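Local coordinates for disulfide bond protein A (Staphylococcus aureus, PDB 3BCI), which probably acts as a DsbA-subfamily thiol-disulfide oxidoreductase, using a redox-active cysteine pair to form disulfide bonds in folding proteins, at residues A[36-41]-A[78-83]; A[19-24]-A[66-71]; A[121-124]-A[130-133]; A[83-88]-A[107-112]. All coordinates share one frame; numbering follows the deposited sequence. Where two conformers were deposited one is given.

Interaction 1 of 4, residues A[36-41]-A[78-83]; sequences KLRKNY and SFLDFQ
Arg-38 reaches from the helix of residues 24-42 to Leu-80 and Asp-81 on the helix of residues 79-88. The first is the helix whose start carries the CxxC pair in the thioredoxin fold; the second belongs to the helices that a DsbA protein inserts between two strands of that fold. The charged part is a salt bridge. Arg-38 NH1 donates to Asp-81 OD1 at 2.8 Å with an angle of 157°, while NH2 adds a weak bond of 3.2 Å to the same OD1. The oxygen lies almost in the guanidinium plane, yet NH1 meets it from above the carboxylate, the two planes being 49° apart, so the groups are not paired side by side. A second carboxylate, that of Asp-43, holds Arg-38 NE, and the charge is thus shared between two acids. The apolar part lies along the arginine shaft. With CG anti to the backbone N (chi1 175°) and the chain straight as far as NE, the methylenes run past Leu-80 in the opposite sense. The Leu-80 side chain also touches Met-34 and Ile-42 of the first helix, widening this greasy patch beside the charges. Leu-80 CD1 comes to 3.5 Å from Arg-38 CG, and Leu-80 CB sits 3.5 Å above one face of the guanidinium, toward its rim.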
loop_
_atom_site.group_PDB
_atom_site.type_symbol
_atom_site.label_atom_id
_atom_site.label_comp_id
_atom_site.label_asym_id
_atom_site.label_seq_id
_atom_site.Cartn_x
_atom_site.Cartn_y
_atom_site.Cartn_z
ATOM N N LYS A 36 15.060 -0.483 -1.821
ATOM C CA LYS A 36 16.000 -1.300 -1.061
ATOM C C LYS A 36 15.322 -2.274 -0.109
ATOM O O LYS A 36 15.777 -3.404 0.045
ATOM C CB LYS A 36 16.951 -0.416 -0.256
ATOM C CG LYS A 36 18.009 0.271 -1.082
ATOM C CD LYS A 36 18.882 1.140 -0.198
ATOM C CE LYS A 36 19.845 1.961 -1.024
ATOM N NZ LYS A 36 20.635 2.890 -0.172
ATOM N N LEU A 37 14.244 -1.836 0.536
ATOM C CA LEU A 37 13.532 -2.703 1.471
ATOM C C LEU A 37 13.006 -3.920 0.714
ATOM O O LEU A 37 13.076 -5.050 1.191
ATOM C CB LEU A 37 12.364 -1.953 2.119
ATOM C CG LEU A 37 11.668 -2.691 3.264
ATOM C CD1 LEU A 37 12.667 -2.894 4.406
ATOM C CD2 LEU A 37 10.457 -1.890 3.747
ATOM N N ARG A 38 12.489 -3.671 -0.480
ATOM C CA ARG A 38 11.944 -4.723 -1.326
ATOM C C ARG A 38 13.031 -5.706 -1.761
ATOM O O ARG A 38 12.870 -6.919 -1.664
ATOM C CB ARG A 38 11.299 -4.092 -2.557
ATOM C CG ARG A 38 10.802 -5.077 -3.571
ATOM C CD ARG A 38 10.201 -4.366 -4.768
ATOM N NE ARG A 38 9.646 -5.332 -5.700
ATOM C CZ ARG A 38 8.938 -5.016 -6.773
ATOM N NH1 ARG A 38 8.694 -3.742 -7.054
ATOM N NH2 ARG A 38 8.467 -5.978 -7.555
ATOM N N LYS A 39 14.147 -5.176 -2.234
ATOM C CA LYS A 39 15.236 -6.024 -2.695
ATOM C C LYS A 39 15.898 -6.838 -1.596
ATOM O O LYS A 39 16.185 -8.015 -1.778
ATOM C CB LYS A 39 16.298 -5.174 -3.395
ATOM C CG LYS A 39 17.511 -5.966 -3.865
ATOM C CD LYS A 39 18.482 -5.092 -4.641
ATOM C CE LYS A 39 19.654 -5.905 -5.164
ATOM N NZ LYS A 39 20.525 -5.098 -6.063
ATOM N N ASN A 40 16.125 -6.225 -0.445
ATOM C CA ASN A 40 16.813 -6.915 0.635
ATOM C C ASN A 40 15.972 -7.641 1.667
ATOM O O ASN A 40 16.500 -8.465 2.415
ATOM C CB ASN A 40 17.739 -5.928 1.345
ATOM C CG ASN A 40 18.715 -5.266 0.392
ATOM O OD1 ASN A 40 19.460 -5.945 -0.315
ATOM N ND2 ASN A 40 18.714 -3.939 0.365
ATOM N N TYR A 41 14.674 -7.365 1.726
ATOM C CA TYR A 41 13.867 -8.029 2.741
ATOM C C TYR A 41 12.490 -8.539 2.346
ATOM O O TYR A 41 12.018 -9.519 2.921
ATOM C CB TYR A 41 13.700 -7.120 3.967
ATOM C CG TYR A 41 14.947 -6.930 4.795
ATOM C CD1 TYR A 41 15.801 -5.853 4.574
ATOM C CD2 TYR A 41 15.283 -7.842 5.792
ATOM C CE1 TYR A 41 16.964 -5.692 5.327
ATOM C CE2 TYR A 41 16.440 -7.692 6.548
ATOM C CZ TYR A 41 17.275 -6.617 6.311
ATOM O OH TYR A 41 18.417 -6.474 7.063
ATOM N N SER A 78 2.758 -8.770 -8.034
ATOM C CA SER A 78 2.700 -7.509 -8.776
ATOM C C SER A 78 2.331 -6.342 -7.861
ATOM O O SER A 78 2.326 -5.193 -8.292
ATOM C CB SER A 78 1.641 -7.584 -9.888
ATOM O OG SER A 78 1.912 -8.619 -10.808
ATOM N N PHE A 79 2.017 -6.639 -6.606
ATOM C CA PHE A 79 1.600 -5.609 -5.657
ATOM C C PHE A 79 2.578 -4.449 -5.463
ATOM O O PHE A 79 2.176 -3.284 -5.531
ATOM C CB PHE A 79 1.279 -6.243 -4.301
ATOM C CG PHE A 79 0.804 -5.255 -3.267
ATOM C CD1 PHE A 79 -0.382 -4.549 -3.452
ATOM C CD2 PHE A 79 1.557 -5.010 -2.123
ATOM C CE1 PHE A 79 -0.809 -3.605 -2.509
ATOM C CE2 PHE A 79 1.143 -4.075 -1.177
ATOM C CZ PHE A 79 -0.041 -3.369 -1.368
ATOM N N LEU A 80 3.851 -4.750 -5.219
ATOM C CA LEU A 80 4.825 -3.688 -5.011
ATOM C C LEU A 80 5.010 -2.795 -6.236
ATOM O O LEU A 80 5.244 -1.593 -6.099
ATOM C CB LEU A 80 6.165 -4.274 -4.546
ATOM C CG LEU A 80 6.072 -4.882 -3.138
ATOM C CD1 LEU A 80 7.437 -5.414 -2.711
ATOM C CD2 LEU A 80 5.585 -3.825 -2.148
ATOM N N ASP A 81 4.904 -3.365 -7.434
ATOM C CA ASP A 81 5.038 -2.553 -8.638
ATOM C C ASP A 81 3.823 -1.645 -8.731
ATOM O O ASP A 81 3.930 -0.475 -9.096
ATOM C CB ASP A 81 5.098 -3.415 -9.904
ATOM C CG ASP A 81 6.385 -4.195 -10.022
ATOM O OD1 ASP A 81 7.437 -3.709 -9.556
ATOM O OD2 ASP A 81 6.344 -5.296 -10.603
ATOM N N PHE A 82 2.661 -2.205 -8.411
ATOM C CA PHE A 82 1.417 -1.447 -8.455
ATOM C C PHE A 82 1.514 -0.252 -7.512
ATOM O O PHE A 82 1.176 0.874 -7.870
ATOM C CB PHE A 82 0.245 -2.329 -8.021
ATOM C CG PHE A 82 -1.085 -1.636 -8.101
ATOM C CD1 PHE A 82 -1.678 -1.395 -9.331
ATOM C CD2 PHE A 82 -1.715 -1.173 -6.948
ATOM C CE1 PHE A 82 -2.876 -0.701 -9.414
ATOM C CE2 PHE A 82 -2.913 -0.478 -7.019
ATOM C CZ PHE A 82 -3.495 -0.240 -8.257
ATOM N N GLN A 83 1.981 -0.519 -6.300
ATOM C CA GLN A 83 2.115 0.502 -5.281
ATOM C C GLN A 83 3.071 1.600 -5.743
ATOM O O GLN A 83 2.751 2.789 -5.676
ATOM C CB GLN A 83 2.606 -0.158 -3.992
ATOM C CG GLN A 83 2.508 0.691 -2.762
ATOM C CD GLN A 83 2.541 -0.142 -1.498
ATOM O OE1 GLN A 83 3.517 -0.839 -1.224
ATOM N NE2 GLN A 83 1.463 -0.078 -0.722
#

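Interaction 2 of 4, residues A[19-24]-A[66-71]; sequences GDYKCP and RASHAV
The phenol ring of Tyr-21 meets Ser-68 with its edge: Ser-68 OG lies near the ring plane, 2.5 Å from Tyr-21 OH, in a short hydrogen bond that either hydroxyl could donate. Over one face of the ring lies a methyl of Leu-86, and the ring of Phe-87 also meets it. The other flat group is the carboxylate of Asp-20. Its OD1 accepts from Lys-22 N at 2.8 Å on the anti side, 31° out of the plane and nearly straight (171°), while OD2 is held by Phe-56 N and Ser-61 OG. The serine hydroxyl stands anti to its backbone N (chi1 -179°), which aims Ser-68 OG at the phenol oxygen. Both side chains are buried, and Gln-83 NE2 is probably a further partner of the Tyr-21 hydroxyl. Residues 19-24 link the first strand of the thioredoxin fold to the helix that carries the redox-active Cys-23 and Cys-26, which can pair as a disulfide. The link folds as an Asx turn combined with a type I turn, closed by Cys-23 N on Asp-20 O at 3.0 Å. Cys-23 takes the N-cap position of that helix. Across from the turn, on the helix of residues 61-74, Ser-68 CB also touches the edge of the phenol, 3.5 Å from Tyr-21 CE2.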
loop_
_atom_site.group_PDB
_atom_site.type_symbol
_atom_site.label_atom_id
_atom_site.label_comp_id
_atom_site.label_asym_id
_atom_site.label_seq_id
_atom_site.Cartn_x
_atom_site.Cartn_y
_atom_site.Cartn_z
ATOM N N GLY A 19 -0.296 4.656 5.779
ATOM C CA GLY A 19 -0.308 5.781 4.867
ATOM C C GLY A 19 -1.566 5.935 4.036
ATOM O O GLY A 19 -2.641 5.463 4.402
ATOM N N ASP A 20 -1.416 6.609 2.903
ATOM C CA ASP A 20 -2.519 6.864 1.983
ATOM C C ASP A 20 -1.864 7.176 0.643
ATOM O O ASP A 20 -0.868 7.895 0.599
ATOM C CB ASP A 20 -3.334 8.073 2.469
ATOM C CG ASP A 20 -4.607 8.291 1.664
ATOM O OD1 ASP A 20 -4.554 8.195 0.422
ATOM O OD2 ASP A 20 -5.659 8.569 2.275
ATOM N N TYR A 21 -2.410 6.637 -0.446
ATOM C CA TYR A 21 -1.840 6.878 -1.765
ATOM C C TYR A 21 -1.877 8.353 -2.165
ATOM O O TYR A 21 -1.137 8.773 -3.050
ATOM C CB TYR A 21 -2.569 6.039 -2.825
ATOM C CG TYR A 21 -2.204 4.576 -2.798
ATOM C CD1 TYR A 21 -0.907 4.164 -3.090
ATOM C CD2 TYR A 21 -3.147 3.604 -2.459
ATOM C CE1 TYR A 21 -0.551 2.823 -3.042
ATOM C CE2 TYR A 21 -2.797 2.254 -2.409
ATOM C CZ TYR A 21 -1.497 1.875 -2.700
ATOM O OH TYR A 21 -1.132 0.551 -2.647
ATOM N N LYS A 22 -2.728 9.134 -1.509
ATOM C CA LYS A 22 -2.851 10.560 -1.816
ATOM C C LYS A 22 -1.940 11.419 -0.949
ATOM O O LYS A 22 -1.865 12.635 -1.130
ATOM C CB LYS A 22 -4.294 11.018 -1.598
ATOM C CG LYS A 22 -5.308 10.337 -2.502
ATOM C CD LYS A 22 -6.690 10.977 -2.401
ATOM C CE LYS A 22 -6.726 12.353 -3.056
ATOM N NZ LYS A 22 -8.057 13.004 -2.868
ATOM N N CYS A 23 -1.246 10.771 -0.027
ATOM C CA CYS A 23 -0.343 11.478 0.863
ATOM C C CYS A 23 1.038 11.715 0.266
ATOM O O CYS A 23 1.755 10.777 -0.094
ATOM C CB CYS A 23 -0.230 10.725 2.181
ATOM S SG CYS A 23 0.955 11.405 3.320
ATOM N N PRO A 24 1.428 12.991 0.162
ATOM C CA PRO A 24 2.727 13.384 -0.395
ATOM C C PRO A 24 3.933 12.776 0.288
ATOM O O PRO A 24 4.860 12.324 -0.381
ATOM C CB PRO A 24 2.708 14.911 -0.289
ATOM C CG PRO A 24 1.242 15.240 -0.372
ATOM C CD PRO A 24 0.637 14.185 0.514
ATOM N N ARG A 66 -9.185 0.070 -2.238
ATOM C CA ARG A 66 -9.848 -1.162 -2.672
ATOM C C ARG A 66 -9.102 -1.803 -3.850
ATOM O O ARG A 66 -8.826 -2.998 -3.842
ATOM C CB ARG A 66 -11.291 -0.874 -3.100
ATOM C CG ARG A 66 -12.211 -0.452 -1.969
ATOM C CD ARG A 66 -13.506 0.123 -2.523
ATOM N NE ARG A 66 -14.355 0.661 -1.468
ATOM C CZ ARG A 66 -15.254 1.620 -1.658
ATOM N NH1 ARG A 66 -15.420 2.147 -2.863
ATOM N NH2 ARG A 66 -15.984 2.053 -0.642
ATOM N N ALA A 67 -8.787 -1.006 -4.867
ATOM C CA ALA A 67 -8.080 -1.521 -6.037
ATOM C C ALA A 67 -6.740 -2.098 -5.602
ATOM O O ALA A 67 -6.327 -3.159 -6.076
ATOM C CB ALA A 67 -7.866 -0.409 -7.062
ATOM N N SER A 68 -6.072 -1.393 -4.693
ATOM C CA SER A 68 -4.779 -1.823 -4.173
ATOM C C SER A 68 -4.900 -3.187 -3.495
ATOM O O SER A 68 -4.089 -4.087 -3.736
ATOM C CB SER A 68 -4.252 -0.785 -3.174
ATOM O OG SER A 68 -2.983 -1.157 -2.662
ATOM N N HIS A 69 -5.914 -3.339 -2.645
ATOM C CA HIS A 69 -6.130 -4.605 -1.948
ATOM C C HIS A 69 -6.529 -5.725 -2.907
ATOM O O HIS A 69 -6.201 -6.890 -2.678
ATOM C CB HIS A 69 -7.187 -4.436 -0.851
ATOM C CG HIS A 69 -6.628 -3.929 0.442
ATOM N ND1 HIS A 69 -5.866 -4.713 1.279
ATOM C CD2 HIS A 69 -6.677 -2.702 1.017
ATOM C CE1 HIS A 69 -5.469 -3.994 2.315
ATOM N NE2 HIS A 69 -5.947 -2.769 2.179
ATOM N N ALA A 70 -7.233 -5.377 -3.979
ATOM C CA ALA A 70 -7.632 -6.380 -4.964
ATOM C C ALA A 70 -6.367 -6.914 -5.642
ATOM O O ALA A 70 -6.207 -8.122 -5.818
ATOM C CB ALA A 70 -8.583 -5.765 -6.004
ATOM N N VAL A 71 -5.465 -6.008 -6.012
ATOM C CA VAL A 71 -4.211 -6.404 -6.646
ATOM C C VAL A 71 -3.404 -7.311 -5.719
ATOM O O VAL A 71 -2.881 -8.345 -6.143
ATOM C CB VAL A 71 -3.348 -5.167 -7.010
ATOM C CG1 VAL A 71 -1.960 -5.605 -7.481
ATOM C CG2 VAL A 71 -4.038 -4.360 -8.103
#

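Interaction 3 of 4, residues A[121-124]-A[130-133]; sequences IKDY and KSWK
Asp-123 and Ser-131 form the tight part of this contact, where one carboxylate oxygen takes two bonds from one residue. Ser-131 OG donates to Asp-123 OD1 at 2.6 Å on the anti lone pair, and Ser-131 N reaches the same oxygen at 3.2 Å, nearly in line with its C-O bond. Ser-131 OG sits between backbone N and carbonyl carbon (chi1 65°), which turns it back toward the acid and to 3.2 Å from Tyr-124 CA. The other oxygen faces the looser side: a water bridges Asp-123 OD2 (2.6 Å) to Lys-130 N (2.9 Å), and Tyr-74 OH is a further partner of OD2. Lys-130 is exposed, and Lys-130 NZ stays 5.8 Å from Asp-123 OD2, not in contact. The acid thus serves amides of the first turn of the helix of residues 130-144, one directly and one through water, where the helix dipole probably favours its negative charge. Trp-132 adds only a slight touch here, CE3 lying 3.9 Å from Tyr-124 O. The corner between helices 114-125 and 130-144 packs on helix 61-74, with Trp-132 in a cation-pi contact to Arg-66, while Tyr-124 extends to helix 100-108 and bonds Asp-104 through its hydroxyl.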
loop_
_atom_site.group_PDB
_atom_site.type_symbol
_atom_site.label_atom_id
_atom_site.label_comp_id
_atom_site.label_asym_id
_atom_site.label_seq_id
_atom_site.Cartn_x
_atom_site.Cartn_y
_atom_site.Cartn_z
ATOM N N ILE A 121 -10.340 -5.977 -11.327
ATOM C CA ILE A 121 -11.150 -4.811 -11.664
ATOM C C ILE A 121 -12.582 -4.951 -11.156
ATOM O O ILE A 121 -13.151 -4.006 -10.615
ATOM C CB ILE A 121 -11.137 -4.584 -13.201
ATOM C CG1 ILE A 121 -9.723 -4.192 -13.642
ATOM C CG2 ILE A 121 -12.110 -3.499 -13.597
ATOM C CD1 ILE A 121 -9.579 -3.954 -15.143
ATOM N N LYS A 122 -13.163 -6.135 -11.311
ATOM C CA LYS A 122 -14.528 -6.349 -10.846
ATOM C C LYS A 122 -14.603 -6.432 -9.317
ATOM O O LYS A 122 -15.548 -5.938 -8.704
ATOM C CB LYS A 122 -15.091 -7.627 -11.478
ATOM C CG LYS A 122 -16.559 -7.913 -11.152
ATOM C CD LYS A 122 -16.709 -8.762 -9.906
ATOM C CE LYS A 122 -18.155 -9.189 -9.709
ATOM N NZ LYS A 122 -18.315 -10.084 -8.531
ATOM N N ASP A 123 -13.597 -7.039 -8.695
ATOM C CA ASP A 123 -13.604 -7.188 -7.245
ATOM C C ASP A 123 -13.581 -5.869 -6.468
ATOM O O ASP A 123 -14.375 -5.684 -5.550
ATOM C CB ASP A 123 -12.435 -8.080 -6.803
ATOM C CG ASP A 123 -12.585 -8.579 -5.366
ATOM O OD1 ASP A 123 -12.357 -7.799 -4.417
ATOM O OD2 ASP A 123 -12.944 -9.762 -5.188
ATOM N N TYR A 124 -12.697 -4.945 -6.837
ATOM C CA TYR A 124 -12.618 -3.680 -6.108
ATOM C C TYR A 124 -13.807 -2.754 -6.338
ATOM O O TYR A 124 -13.994 -1.791 -5.599
ATOM C CB TYR A 124 -11.292 -2.958 -6.418
ATOM C CG TYR A 124 -11.300 -1.939 -7.543
ATOM C CD1 TYR A 124 -11.673 -0.615 -7.310
ATOM C CD2 TYR A 124 -10.882 -2.287 -8.830
ATOM C CE1 TYR A 124 -11.623 0.342 -8.332
ATOM C CE2 TYR A 124 -10.829 -1.341 -9.859
ATOM C CZ TYR A 124 -11.199 -0.029 -9.604
ATOM O OH TYR A 124 -11.139 0.908 -10.616
ATOM N N LYS A 130 -14.156 -8.985 -1.043
ATOM C CA LYS A 130 -13.044 -9.119 -0.114
ATOM C C LYS A 130 -12.137 -7.884 -0.115
ATOM O O LYS A 130 -11.657 -7.473 0.939
ATOM C CB LYS A 130 -12.225 -10.377 -0.430
ATOM C CG LYS A 130 -12.944 -11.675 -0.072
ATOM C CD LYS A 130 -12.109 -12.910 -0.393
ATOM C CE LYS A 130 -11.957 -13.116 -1.894
ATOM N NZ LYS A 130 -11.191 -14.355 -2.204
ATOM N N SER A 131 -11.907 -7.282 -1.280
ATOM C CA SER A 131 -11.036 -6.103 -1.326
ATOM C C SER A 131 -11.760 -4.905 -0.722
ATOM O O SER A 131 -11.147 -4.002 -0.152
ATOM C CB SER A 131 -10.599 -5.795 -2.768
ATOM O OG SER A 131 -11.686 -5.417 -3.597
ATOM N N TRP A 132 -13.081 -4.915 -0.843
ATOM C CA TRP A 132 -13.902 -3.846 -0.304
ATOM C C TRP A 132 -13.811 -3.868 1.226
ATOM O O TRP A 132 -13.611 -2.836 1.870
ATOM C CB TRP A 132 -15.350 -4.053 -0.757
ATOM C CG TRP A 132 -16.250 -2.918 -0.458
ATOM C CD1 TRP A 132 -16.723 -2.538 0.767
ATOM C CD2 TRP A 132 -16.820 -2.016 -1.408
ATOM N NE1 TRP A 132 -17.561 -1.456 0.633
ATOM C CE2 TRP A 132 -17.642 -1.119 -0.692
ATOM C CE3 TRP A 132 -16.727 -1.888 -2.801
ATOM C CZ2 TRP A 132 -18.359 -0.097 -1.321
ATOM C CZ3 TRP A 132 -17.439 -0.874 -3.425
ATOM C CH2 TRP A 132 -18.249 0.007 -2.686
ATOM N N LYS A 133 -13.944 -5.057 1.800
ATOM C CA LYS A 133 -13.875 -5.208 3.244
ATOM C C LYS A 133 -12.483 -4.899 3.765
ATOM O O LYS A 133 -12.331 -4.269 4.811
ATOM C CB LYS A 133 -14.289 -6.622 3.638
ATOM C CG LYS A 133 -15.769 -6.860 3.423
ATOM C CD LYS A 133 -16.194 -8.258 3.809
ATOM C CE LYS A 133 -17.710 -8.361 3.760
ATOM N NZ LYS A 133 -18.191 -9.745 4.013
HETATM O O HOH W 1 -14.029 -11.003 -3.121
#

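Interaction 4 of 4, residues A[83-88]-A[107-112]; sequences QKQLFA and IKQLHL
Gln-85 and Gln-109 meet through their side-chain amides. The direct polar link is weak: Gln-109 NE2 gives a hydrogen bond to Gln-85 OE1 at 3.3 Å, bent to 134°. The amide planes are only 30° apart, but the side chains cross obliquely, and NE2 does not point squarely at the oxygen. Each chain has CG anti to its carbonyl carbon (chi1 -73° for Gln-85) and is extended beyond it, so both span the gap between backbones whose CA atoms stay 9.0 Å apart. The second polar link runs through water: it takes a bond from Gln-85 NE2 at 3.1 Å and gives one to Gln-109 O at 3.0 Å. Both ends of the Gln-85 amide thus have a partner. Beyond the polar links, Gln-85 OE1 only approaches Gln-109 CB, at 3.9 Å. Backbone bonds shape the partner side. A type I turn spans Lys-108 to His-111, with His-111 N on Lys-108 O at 3.1 Å, and His-111 leaves helical geometry at positive phi. Gln-109 O, the acceptor of the water, also lies over one face of the His-111 ring, toward its rim. Away from the glutamines, Phe-82 packs against Leu-110 and Ile-107. A glutamine pair and a water at the surface thus bridge the helix of residues 79-88 and the end of the helix of residues 100-108, two members of the helical insertion characteristic of DsbA proteins.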
loop_
_atom_site.group_PDB
_atom_site.type_symbol
_atom_site.label_atom_id
_atom_site.label_comp_id
_atom_site.label_asym_id
_atom_site.label_seq_id
_atom_site.Cartn_x
_atom_site.Cartn_y
_atom_site.Cartn_z
ATOM N N GLN A 83 1.981 -0.519 -6.300
ATOM C CA GLN A 83 2.115 0.502 -5.281
ATOM C C GLN A 83 3.071 1.600 -5.743
ATOM O O GLN A 83 2.751 2.789 -5.676
ATOM C CB GLN A 83 2.606 -0.158 -3.992
ATOM C CG GLN A 83 2.508 0.691 -2.762
ATOM C CD GLN A 83 2.541 -0.142 -1.498
ATOM O OE1 GLN A 83 3.517 -0.839 -1.224
ATOM N NE2 GLN A 83 1.463 -0.078 -0.722
ATOM N N LYS A 84 4.236 1.201 -6.235
ATOM C CA LYS A 84 5.220 2.167 -6.709
ATOM C C LYS A 84 4.653 3.019 -7.838
ATOM O O LYS A 84 4.749 4.247 -7.817
ATOM C CB LYS A 84 6.479 1.445 -7.198
ATOM C CG LYS A 84 7.525 2.372 -7.818
ATOM C CD LYS A 84 8.820 1.625 -8.094
ATOM C CE LYS A 84 8.624 0.542 -9.141
ATOM N NZ LYS A 84 9.684 -0.500 -9.057
ATOM N N GLN A 85 4.061 2.354 -8.826
ATOM C CA GLN A 85 3.488 3.037 -9.976
ATOM C C GLN A 85 2.317 3.944 -9.612
ATOM O O GLN A 85 2.119 4.985 -10.241
ATOM C CB GLN A 85 3.060 2.013 -11.035
ATOM C CG GLN A 85 4.238 1.368 -11.768
ATOM C CD GLN A 85 3.817 0.234 -12.694
ATOM O OE1 GLN A 85 2.842 0.351 -13.439
ATOM N NE2 GLN A 85 4.566 -0.867 -12.660
ATOM N N LEU A 86 1.543 3.565 -8.600
ATOM C CA LEU A 86 0.410 4.393 -8.200
ATOM C C LEU A 86 0.899 5.657 -7.482
ATOM O O LEU A 86 0.422 6.756 -7.759
ATOM C CB LEU A 86 -0.556 3.605 -7.305
ATOM C CG LEU A 86 -1.874 4.316 -6.955
ATOM C CD1 LEU A 86 -2.573 4.771 -8.230
ATOM C CD2 LEU A 86 -2.783 3.370 -6.177
ATOM N N PHE A 87 1.848 5.507 -6.561
ATOM C CA PHE A 87 2.386 6.667 -5.860
ATOM C C PHE A 87 3.007 7.635 -6.869
ATOM O O PHE A 87 2.906 8.854 -6.715
ATOM C CB PHE A 87 3.451 6.246 -4.838
ATOM C CG PHE A 87 2.905 5.951 -3.475
ATOM C CD1 PHE A 87 3.086 4.701 -2.897
ATOM C CD2 PHE A 87 2.228 6.930 -2.754
ATOM C CE1 PHE A 87 2.600 4.426 -1.623
ATOM C CE2 PHE A 87 1.737 6.666 -1.475
ATOM C CZ PHE A 87 1.924 5.411 -0.906
ATOM N N ALA A 88 3.632 7.088 -7.907
ATOM C CA ALA A 88 4.276 7.900 -8.942
ATOM C C ALA A 88 3.298 8.779 -9.723
ATOM O O ALA A 88 3.690 9.794 -10.296
ATOM C CB ALA A 88 5.047 6.999 -9.909
ATOM N N ILE A 107 -4.083 -0.956 -13.277
ATOM C CA ILE A 107 -4.176 -2.404 -13.149
ATOM C C ILE A 107 -3.746 -3.052 -14.469
ATOM O O ILE A 107 -3.016 -4.043 -14.480
ATOM C CB ILE A 107 -5.618 -2.839 -12.790
ATOM C CG1 ILE A 107 -5.972 -2.319 -11.389
ATOM C CG2 ILE A 107 -5.740 -4.365 -12.840
ATOM C CD1 ILE A 107 -7.440 -2.456 -11.018
ATOM N N LYS A 108 -4.185 -2.482 -15.586
ATOM C CA LYS A 108 -3.825 -3.029 -16.889
ATOM C C LYS A 108 -2.332 -2.856 -17.177
ATOM O O LYS A 108 -1.747 -3.632 -17.932
ATOM C CB LYS A 108 -4.664 -2.369 -17.992
ATOM C CG LYS A 108 -6.153 -2.689 -17.889
ATOM C CD LYS A 108 -6.954 -2.046 -19.008
ATOM C CE LYS A 108 -8.425 -2.416 -18.905
ATOM N NZ LYS A 108 -9.229 -1.753 -19.969
ATOM N N GLN A 109 -1.717 -1.843 -16.573
ATOM C CA GLN A 109 -0.286 -1.601 -16.765
ATOM C C GLN A 109 0.554 -2.711 -16.146
ATOM O O GLN A 109 1.752 -2.808 -16.410
ATOM C CB GLN A 109 0.135 -0.263 -16.146
ATOM C CG GLN A 109 -0.274 0.959 -16.942
ATOM C CD GLN A 109 0.038 2.258 -16.217
ATOM O OE1 GLN A 109 -0.269 3.341 -16.710
ATOM N NE2 GLN A 109 0.648 2.153 -15.041
ATOM N N LEU A 110 -0.064 -3.539 -15.308
ATOM C CA LEU A 110 0.660 -4.642 -14.678
ATOM C C LEU A 110 0.864 -5.787 -15.674
ATOM O O LEU A 110 1.731 -6.645 -15.491
ATOM C CB LEU A 110 -0.107 -5.150 -13.455
ATOM C CG LEU A 110 -0.318 -4.144 -12.318
ATOM C CD1 LEU A 110 -1.115 -4.796 -11.199
ATOM C CD2 LEU A 110 1.029 -3.661 -11.803
ATOM N N HIS A 111 0.050 -5.798 -16.724
ATOM C CA HIS A 111 0.137 -6.817 -17.766
ATOM C C HIS A 111 -0.016 -8.239 -17.262
ATOM O O HIS A 111 0.787 -9.117 -17.585
ATOM C CB HIS A 111 1.457 -6.673 -18.522
ATOM C CG HIS A 111 1.619 -5.341 -19.182
ATOM N ND1 HIS A 111 0.630 -4.777 -19.959
ATOM C CD2 HIS A 111 2.638 -4.451 -19.162
ATOM C CE1 HIS A 111 1.032 -3.595 -20.387
ATOM N NE2 HIS A 111 2.246 -3.371 -19.918
ATOM N N LEU A 112 -1.053 -8.457 -16.463
ATOM C CA LEU A 112 -1.343 -9.777 -15.925
ATOM C C LEU A 112 -2.140 -10.465 -17.024
ATOM O O LEU A 112 -2.455 -9.843 -18.043
ATOM C CB LEU A 112 -2.219 -9.652 -14.679
ATOM C CG LEU A 112 -1.749 -8.689 -13.586
ATOM C CD1 LEU A 112 -2.862 -8.515 -12.562
ATOM C CD2 LEU A 112 -0.485 -9.218 -12.927
HETATM O O HOH W 2 4.307 -3.082 -14.867
#

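In the fold
Interactions 2 and 3 are buried, with hydroxyls and a carboxylate satisfied by short bonds; interactions 1 and 4 lie at the surface, where a salt bridge and a weak amide pair with water do the work. Interactions 1 and 4 both use helix 79-88 and share Gln-83, whose NE2 probably bonds to Tyr-21 of interaction 2. Helix 79-88 faces the CxxC helix in interaction 1 and another inserted helix, 100-108, in interaction 4. Helix 61-74 links interaction 2 to interaction 3 by packing of Arg-66 and Ala-67 on Tyr-124. Interactions 1 and 3 do not touch, their nearest atoms being about 8 Å apart.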